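Local atomic coordinates of uncharacterized protein (Legionella longbeachae NSW150, PDB entry 4JZA), a protein that probably removes phosphate from phosphatidylinositol 3-phosphate, acting as a phosphoinositide phosphatase in the lipid metabolism of pathogen–host interaction. Residues C205-G210 with T299-S304; T179-K184 with S304-W309. One frame throughout, in Å; residues are numbered along the deposited sequence.

Contact 1 (C205-G210 with T299-S304); sequences CNLDQG and TATQIS
S304 and L207 supply the one hydrogen bond between 205-210 and 299-304. S304 OG gives its proton to L207 O at 2.6 Å, approaching in the carbonyl plane with a C=O...OG angle of 148°, well within the range of an ordinary bond. The chi1 of 64° sets OG between S304 N and its carbonyl carbon, which turns the hydroxyl toward the other segment. Q209 NE2 comes to 3.2 Å from S304 OG, but the angle is too poor for a hydrogen bond; the bend at chi2 folds the amide back toward the serine. A weaker polar contact runs from S304 CA to C205 O, 3.5 Å apart with 131° at the hydrogen, where the last turn of helix 198-206 meets the second segment.

That helix end lies in the sequence range of the phosphoinositide phosphatase insertion domain, and its partner is the loop joining helices 293-296 and 308-311. D208 N, just past the helix, bonds to H262 ND1, tying the following loop to helix 261-270.

The apolar contacts are made by residues that precede S304: C205 SG rests 3.8 Å from I303 CG2, while L207 CD2 reaches T301 CG2 at 3.9 Å, these two side chains meeting at a slant. I303 also packs on W192 and L193 of helix 191-194.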
ATOM      1  N   CYS A 205       9.072  -8.149 -24.646  1.00 58.86           N
ATOM      2  CA  CYS A 205       9.622  -8.556 -23.332  1.00 60.12           C
ATOM      3  C   CYS A 205      10.266  -9.930 -23.390  1.00 59.80           C
ATOM      4  O   CYS A 205      11.070 -10.250 -22.542  1.00 62.81           O
ATOM      5  CB  CYS A 205       8.573  -8.482 -22.194  1.00 54.73           C
ATOM      6  SG  CYS A 205       8.067  -6.782 -21.807  0.88 51.42           S
ATOM      7  N   ASN A 206       9.944 -10.732 -24.399  1.00 62.32           N
ATOM      8  CA  ASN A 206      10.574 -12.058 -24.537  1.00 61.30           C
ATOM      9  C   ASN A 206      11.581 -12.172 -25.661  1.00 58.71           C
ATOM     10  O   ASN A 206      12.181 -13.229 -25.855  1.00 57.46           O
ATOM     11  CB  ASN A 206       9.506 -13.111 -24.689  1.00 61.01           C
ATOM     12  CG  ASN A 206       8.682 -13.240 -23.434  1.00 63.74           C
ATOM     13  OD1 ASN A 206       9.140 -13.809 -22.463  1.00 59.94           O
ATOM     14  ND2 ASN A 206       7.490 -12.663 -23.433  1.00 63.33           N
ATOM     15  N   LEU A 207      11.802 -11.065 -26.360  1.00 57.69           N
ATOM     16  CA  LEU A 207      12.685 -11.042 -27.510  1.00 59.50           C
ATOM     17  C   LEU A 207      14.028 -11.660 -27.172  1.00 61.61           C
ATOM     18  O   LEU A 207      14.707 -11.231 -26.230  1.00 55.00           O
ATOM     19  CB  LEU A 207      12.913  -9.598 -27.965  1.00 62.74           C
ATOM     20  CG  LEU A 207      13.526  -9.383 -29.343  1.00 61.45           C
ATOM     21  CD1 LEU A 207      12.533  -9.796 -30.423  1.00 62.91           C
ATOM     22  CD2 LEU A 207      13.945  -7.927 -29.482  1.00 60.18           C
ATOM     23  N   ASP A 208      14.391 -12.664 -27.959  1.00 67.64           N
ATOM     24  CA  ASP A 208      15.691 -13.317 -27.916  1.00 71.61           C
ATOM     25  C   ASP A 208      16.894 -12.362 -28.125  1.00 74.36           C
ATOM     26  O   ASP A 208      16.836 -11.469 -28.956  1.00 71.54           O
ATOM     27  CB  ASP A 208      15.703 -14.388 -28.991  1.00 72.53           C
ATOM     28  CG  ASP A 208      16.962 -15.169 -28.998  1.00 77.72           C
ATOM     29  OD1 ASP A 208      17.650 -15.256 -27.974  1.00 89.59           O
ATOM     30  OD2 ASP A 208      17.300 -15.706 -30.037  1.00 81.50           O
ATOM     31  N   GLN A 209      17.972 -12.553 -27.353  1.00 82.33           N
ATOM     32  CA  GLN A 209      19.151 -11.666 -27.393  1.00 81.89           C
ATOM     33  C   GLN A 209      19.990 -11.874 -28.676  1.00 76.97           C
ATOM     34  O   GLN A 209      20.978 -11.157 -28.913  1.00 73.50           O
ATOM     35  CB  GLN A 209      20.009 -11.793 -26.100  1.00 87.69           C
ATOM     36  CG  GLN A 209      20.022 -10.550 -25.179  1.00 92.60           C
ATOM     37  CD  GLN A 209      19.137 -10.652 -23.921  1.00 94.89           C
ATOM     38  OE1 GLN A 209      19.613 -10.428 -22.796  1.00 93.89           O
ATOM     39  NE2 GLN A 209      17.853 -10.963 -24.106  1.00 87.89           N
ATOM     40  N   GLY A 210      19.597 -12.835 -29.510  1.00 68.36           N
ATOM     41  CA  GLY A 210      20.142 -12.902 -30.871  1.00 69.32           C
ATOM     42  C   GLY A 210      19.663 -11.785 -31.802  1.00 65.75           C
ATOM     43  O   GLY A 210      20.274 -11.531 -32.842  1.00 66.85           O
ATOM     44  N   THR A 299      15.828   1.406 -28.440  1.00 65.59           N
ATOM     45  CA  THR A 299      15.536   0.879 -27.125  1.00 63.06           C
ATOM     46  C   THR A 299      14.771  -0.435 -27.170  1.00 58.38           C
ATOM     47  O   THR A 299      14.797  -1.182 -26.222  1.00 57.01           O
ATOM     48  CB  THR A 299      14.837   1.954 -26.240  1.00 67.49           C
ATOM     49  OG1 THR A 299      13.430   2.005 -26.491  1.00 70.24           O
ATOM     50  CG2 THR A 299      15.429   3.345 -26.522  1.00 69.98           C
ATOM     51  N   ALA A 300      14.139  -0.759 -28.283  1.00 52.66           N
ATOM     52  CA  ALA A 300      13.274  -1.897 -28.307  1.00 52.41           C
ATOM     53  C   ALA A 300      13.981  -3.197 -27.978  1.00 52.81           C
ATOM     54  O   ALA A 300      13.369  -4.097 -27.449  1.00 58.09           O
ATOM     55  CB  ALA A 300      12.605  -1.999 -29.665  1.00 56.97           C
ATOM     56  N   THR A 301      15.248  -3.339 -28.328  1.00 53.09           N
ATOM     57  CA  THR A 301      15.908  -4.621 -28.137  1.00 54.82           C
ATOM     58  C   THR A 301      16.542  -4.728 -26.768  1.00 54.80           C
ATOM     59  O   THR A 301      17.127  -5.748 -26.435  1.00 53.79           O
ATOM     60  CB  THR A 301      16.995  -4.909 -29.201  1.00 55.62           C
ATOM     61  OG1 THR A 301      17.930  -3.848 -29.219  1.00 54.33           O
ATOM     62  CG2 THR A 301      16.371  -5.091 -30.548  1.00 55.09           C
ATOM     63  N   GLN A 302      16.389  -3.697 -25.957  1.00 55.92           N
ATOM     64  CA  GLN A 302      16.941  -3.724 -24.621  1.00 55.95           C
ATOM     65  C   GLN A 302      15.973  -4.203 -23.579  1.00 55.51           C
ATOM     66  O   GLN A 302      16.375  -4.512 -22.442  1.00 57.28           O
ATOM     67  CB  GLN A 302      17.418  -2.342 -24.290  1.00 58.10           C
ATOM     68  CG  GLN A 302      18.582  -1.970 -25.178  1.00 62.43           C
ATOM     69  CD  GLN A 302      19.024  -0.576 -24.945  1.00 64.11           C
ATOM     70  OE1 GLN A 302      18.640   0.049 -23.967  1.00 72.48           O
ATOM     71  NE2 GLN A 302      19.788  -0.052 -25.860  1.00 68.30           N
ATOM     72  N   ILE A 303      14.700  -4.276 -23.965  1.00 54.57           N
ATOM     73  CA  ILE A 303      13.649  -4.609 -23.019  1.00 56.16           C
ATOM     74  C   ILE A 303      13.865  -5.994 -22.401  1.00 57.46           C
ATOM     75  O   ILE A 303      13.860  -6.136 -21.174  1.00 56.88           O
ATOM     76  CB  ILE A 303      12.244  -4.507 -23.652  1.00 56.78           C
ATOM     77  CG1 ILE A 303      11.947  -3.088 -24.173  1.00 56.90           C
ATOM     78  CG2 ILE A 303      11.173  -4.846 -22.630  1.00 59.34           C
ATOM     79  CD1 ILE A 303      12.127  -1.953 -23.174  1.00 56.00           C
ATOM     80  N   SER A 304      14.089  -6.999 -23.242  1.00 56.49           N
ATOM     81  CA  SER A 304      14.074  -8.386 -22.784  1.00 54.05           C
ATOM     82  C   SER A 304      15.202  -8.730 -21.848  1.00 54.69           C
ATOM     83  O   SER A 304      15.246  -9.823 -21.310  1.00 50.51           O
ATOM     84  CB  SER A 304      14.095  -9.348 -23.971  1.00 51.30           C
ATOM     85  OG  SER A 304      15.299  -9.204 -24.666  1.00 47.54           O
TER

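Contact 2 (T179-K184 with S304-W309); sequences TLIKAK and SSLPQW
L306 fills the space beside L180 and I181 on the last turns of helix 172-183, and its side chain can be traced outward atom by atom. CB makes no close approach across the contact, and the packing begins at the branch point. There L306 CG lies 4.2 Å from K184 CD. Of the two methyls, L306 CD1 stays loosely against that same lysine chain. L306 CD2 does most of the touching: it is 3.6 Å from L180 CB and 3.8 Å from I181 CG1, lodged between consecutive helix residues. The isoleucine continues past it, I181 CD1 coming to 4.0 Å from W309 CH2 at an oblique angle to the ring.

P307, at the N-cap position of helix 308-311, lays its CG 3.5 Å above one face of the W309 ring, while W309 NE1 bonds to E177 OE1 further back along helix 172-183. At the other end K184 CE meets S305 CB at 3.6 Å, with the chain bent at chi4 (-88°) before NZ.

With no hydrogen bond between 179-184 and 304-309, the contact rests mainly on van der Waals packing between carbon atoms, aliphatic for the most part and aromatic at W309.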
ATOM      1  N   THR A 179      19.763  -7.837  -9.211  1.00 54.79           N
ATOM      2  CA  THR A 179      21.140  -7.553  -9.574  1.00 50.66           C
ATOM      3  C   THR A 179      21.243  -6.962 -10.982  1.00 47.33           C
ATOM      4  O   THR A 179      21.960  -5.991 -11.170  1.00 49.41           O
ATOM      5  CB  THR A 179      21.964  -8.851  -9.442  1.00 54.33           C
ATOM      6  OG1 THR A 179      21.953  -9.271  -8.069  1.00 51.12           O
ATOM      7  CG2 THR A 179      23.426  -8.653  -9.924  1.00 55.16           C
ATOM      8  N   LEU A 180      20.543  -7.543 -11.961  1.00 44.55           N
ATOM      9  CA  LEU A 180      20.512  -6.969 -13.296  1.00 50.14           C
ATOM     10  C   LEU A 180      19.963  -5.514 -13.304  1.00 52.12           C
ATOM     11  O   LEU A 180      20.502  -4.623 -13.974  1.00 53.15           O
ATOM     12  CB  LEU A 180      19.642  -7.824 -14.225  1.00 54.64           C
ATOM     13  CG  LEU A 180      20.241  -9.115 -14.749  1.00 62.27           C
ATOM     14  CD1 LEU A 180      19.182  -9.936 -15.488  1.00 67.24           C
ATOM     15  CD2 LEU A 180      21.416  -8.824 -15.673  1.00 62.78           C
ATOM     16  N   ILE A 181      18.857  -5.291 -12.593  1.00 51.42           N
ATOM     17  CA  ILE A 181      18.259  -3.970 -12.509  1.00 49.14           C
ATOM     18  C   ILE A 181      19.316  -2.926 -12.074  1.00 47.74           C
ATOM     19  O   ILE A 181      19.456  -1.897 -12.716  1.00 47.92           O
ATOM     20  CB  ILE A 181      16.995  -3.993 -11.604  1.00 49.96           C
ATOM     21  CG1 ILE A 181      15.869  -4.784 -12.277  1.00 50.94           C
ATOM     22  CG2 ILE A 181      16.462  -2.585 -11.334  1.00 50.37           C
ATOM     23  CD1 ILE A 181      14.820  -5.308 -11.323  1.00 51.79           C
ATOM     24  N   LYS A 182      20.092  -3.206 -11.027  1.00 47.78           N
ATOM     25  CA  LYS A 182      21.135  -2.283 -10.624  1.00 47.04           C
ATOM     26  C   LYS A 182      22.218  -2.170 -11.660  1.00 49.07           C
ATOM     27  O   LYS A 182      22.758  -1.096 -11.910  1.00 49.47           O
ATOM     28  CB  LYS A 182      21.855  -2.743  -9.394  1.00 48.72           C
ATOM     29  CG  LYS A 182      20.998  -2.916  -8.188  1.00 52.71           C
ATOM     30  CD  LYS A 182      21.872  -3.217  -6.983  1.00 53.41           C
ATOM     31  CE  LYS A 182      22.642  -1.992  -6.505  1.00 52.68           C
ATOM     32  NZ  LYS A 182      23.274  -2.266  -5.186  1.00 52.31           N
ATOM     33  N   ALA A 183      22.590  -3.285 -12.257  1.00 52.14           N
ATOM     34  CA  ALA A 183      23.719  -3.216 -13.165  1.00 52.16           C
ATOM     35  C   ALA A 183      23.362  -2.384 -14.405  1.00 52.05           C
ATOM     36  O   ALA A 183      24.271  -1.781 -15.003  1.00 51.73           O
ATOM     37  CB  ALA A 183      24.214  -4.597 -13.528  1.00 49.13           C
ATOM     38  N   LYS A 184      22.067  -2.333 -14.764  1.00 49.32           N
ATOM     39  CA  LYS A 184      21.597  -1.532 -15.891  1.00 49.29           C
ATOM     40  C   LYS A 184      21.200  -0.147 -15.483  1.00 50.56           C
ATOM     41  O   LYS A 184      20.659   0.620 -16.289  1.00 48.11           O
ATOM     42  CB  LYS A 184      20.494  -2.269 -16.671  1.00 53.67           C
ATOM     43  CG  LYS A 184      21.022  -3.599 -17.184  1.00 55.25           C
ATOM     44  CD  LYS A 184      20.126  -4.302 -18.167  1.00 62.42           C
ATOM     45  CE  LYS A 184      20.702  -5.695 -18.457  1.00 72.50           C
ATOM     46  NZ  LYS A 184      21.704  -5.698 -19.573  1.00 77.05           N
ATOM     47  N   SER A 304      14.089  -6.999 -23.242  1.00 56.49           N
ATOM     48  CA  SER A 304      14.074  -8.386 -22.784  1.00 54.05           C
ATOM     49  C   SER A 304      15.202  -8.730 -21.848  1.00 54.69           C
ATOM     50  O   SER A 304      15.246  -9.823 -21.310  1.00 50.51           O
ATOM     51  CB  SER A 304      14.095  -9.348 -23.971  1.00 51.30           C
ATOM     52  OG  SER A 304      15.299  -9.204 -24.666  1.00 47.54           O
ATOM     53  N   SER A 305      16.126  -7.806 -21.651  1.00 60.45           N
ATOM     54  CA  SER A 305      17.189  -8.004 -20.641  1.00 62.82           C
ATOM     55  C   SER A 305      16.718  -8.021 -19.180  1.00 56.01           C
ATOM     56  O   SER A 305      17.399  -8.559 -18.326  1.00 54.43           O
ATOM     57  CB  SER A 305      18.219  -6.892 -20.773  1.00 65.68           C
ATOM     58  OG  SER A 305      18.934  -7.071 -21.958  1.00 73.68           O
ATOM     59  N   LEU A 306      15.601  -7.355 -18.904  1.00 50.69           N
ATOM     60  CA  LEU A 306      15.011  -7.321 -17.597  1.00 46.31           C
ATOM     61  C   LEU A 306      13.657  -8.008 -17.641  1.00 47.16           C
ATOM     62  O   LEU A 306      13.030  -8.112 -18.652  1.00 47.75           O
ATOM     63  CB  LEU A 306      14.861  -5.893 -17.140  1.00 44.18           C
ATOM     64  CG  LEU A 306      16.209  -5.268 -16.866  1.00 44.32           C
ATOM     65  CD1 LEU A 306      16.059  -3.762 -16.605  1.00 43.60           C
ATOM     66  CD2 LEU A 306      16.877  -5.985 -15.707  1.00 45.79           C
ATOM     67  N   PRO A 307      13.210  -8.496 -16.514  1.00 50.96           N
ATOM     68  CA  PRO A 307      11.970  -9.255 -16.467  1.00 49.40           C
ATOM     69  C   PRO A 307      10.703  -8.436 -16.617  1.00 47.90           C
ATOM     70  O   PRO A 307      10.642  -7.284 -16.206  1.00 45.35           O
ATOM     71  CB  PRO A 307      12.015  -9.865 -15.091  1.00 50.62           C
ATOM     72  CG  PRO A 307      12.814  -8.882 -14.293  1.00 51.30           C
ATOM     73  CD  PRO A 307      13.858  -8.361 -15.195  1.00 49.36           C
ATOM     74  N   GLN A 308       9.694  -9.066 -17.212  1.00 46.73           N
ATOM     75  CA  GLN A 308       8.423  -8.421 -17.529  1.00 44.36           C
ATOM     76  C   GLN A 308       7.704  -7.883 -16.283  1.00 43.85           C
ATOM     77  O   GLN A 308       7.081  -6.839 -16.340  1.00 47.17           O
ATOM     78  CB  GLN A 308       7.567  -9.408 -18.304  1.00 44.36           C
ATOM     79  CG  GLN A 308       6.310  -8.859 -18.929  1.00 47.14           C
ATOM     80  CD  GLN A 308       5.498  -9.962 -19.610  1.00 53.45           C
ATOM     81  OE1 GLN A 308       5.657 -11.152 -19.309  1.00 53.77           O
ATOM     82  NE2 GLN A 308       4.612  -9.572 -20.520  1.00 55.21           N
ATOM     83  N   TRP A 309       7.815  -8.549 -15.140  1.00 42.94           N
ATOM     84  CA  TRP A 309       7.256  -7.980 -13.929  1.00 40.34           C
ATOM     85  C   TRP A 309       7.815  -6.601 -13.612  1.00 43.62           C
ATOM     86  O   TRP A 309       7.130  -5.789 -13.031  1.00 50.39           O
ATOM     87  CB  TRP A 309       7.411  -8.899 -12.726  1.00 37.98           C
ATOM     88  CG  TRP A 309       8.771  -9.131 -12.213  1.00 36.53           C
ATOM     89  CD1 TRP A 309       9.485 -10.265 -12.334  1.00 36.76           C
ATOM     90  CD2 TRP A 309       9.553  -8.242 -11.430  1.00 37.51           C
ATOM     91  NE1 TRP A 309      10.677 -10.145 -11.683  1.00 37.80           N
ATOM     92  CE2 TRP A 309      10.745  -8.892 -11.129  1.00 39.34           C
ATOM     93  CE3 TRP A 309       9.357  -6.948 -10.940  1.00 41.43           C
ATOM     94  CZ2 TRP A 309      11.765  -8.283 -10.358  1.00 40.92           C
ATOM     95  CZ3 TRP A 309      10.378  -6.342 -10.166  1.00 40.86           C
ATOM     96  CH2 TRP A 309      11.547  -7.017  -9.883  1.00 39.18           C
TER

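How the contacts relate
S304 belongs to both contacts: its hydroxyl serves contact 1, and the chain then runs on through S305 and L306 into contact 2. The centres are 11 Å apart, and the two sets meet directly, by packing alone, at Q209 OE1 with S305 OG (3.5 Å) and C205 SG with Q308 CG (4.0 Å). Contact 1 is nested in the loop closed by contact 2, whose intervening residues include many helices and no strand. A longer excursion separates strands 159-166 and 352-359, antiparallel neighbours in the mixed sheet; contact 2 joins 179-184, near its start, to 304-309, well before its end. From the chain centre, contact 2's centre lies about 24 Å away and contact 1's about 31 Å.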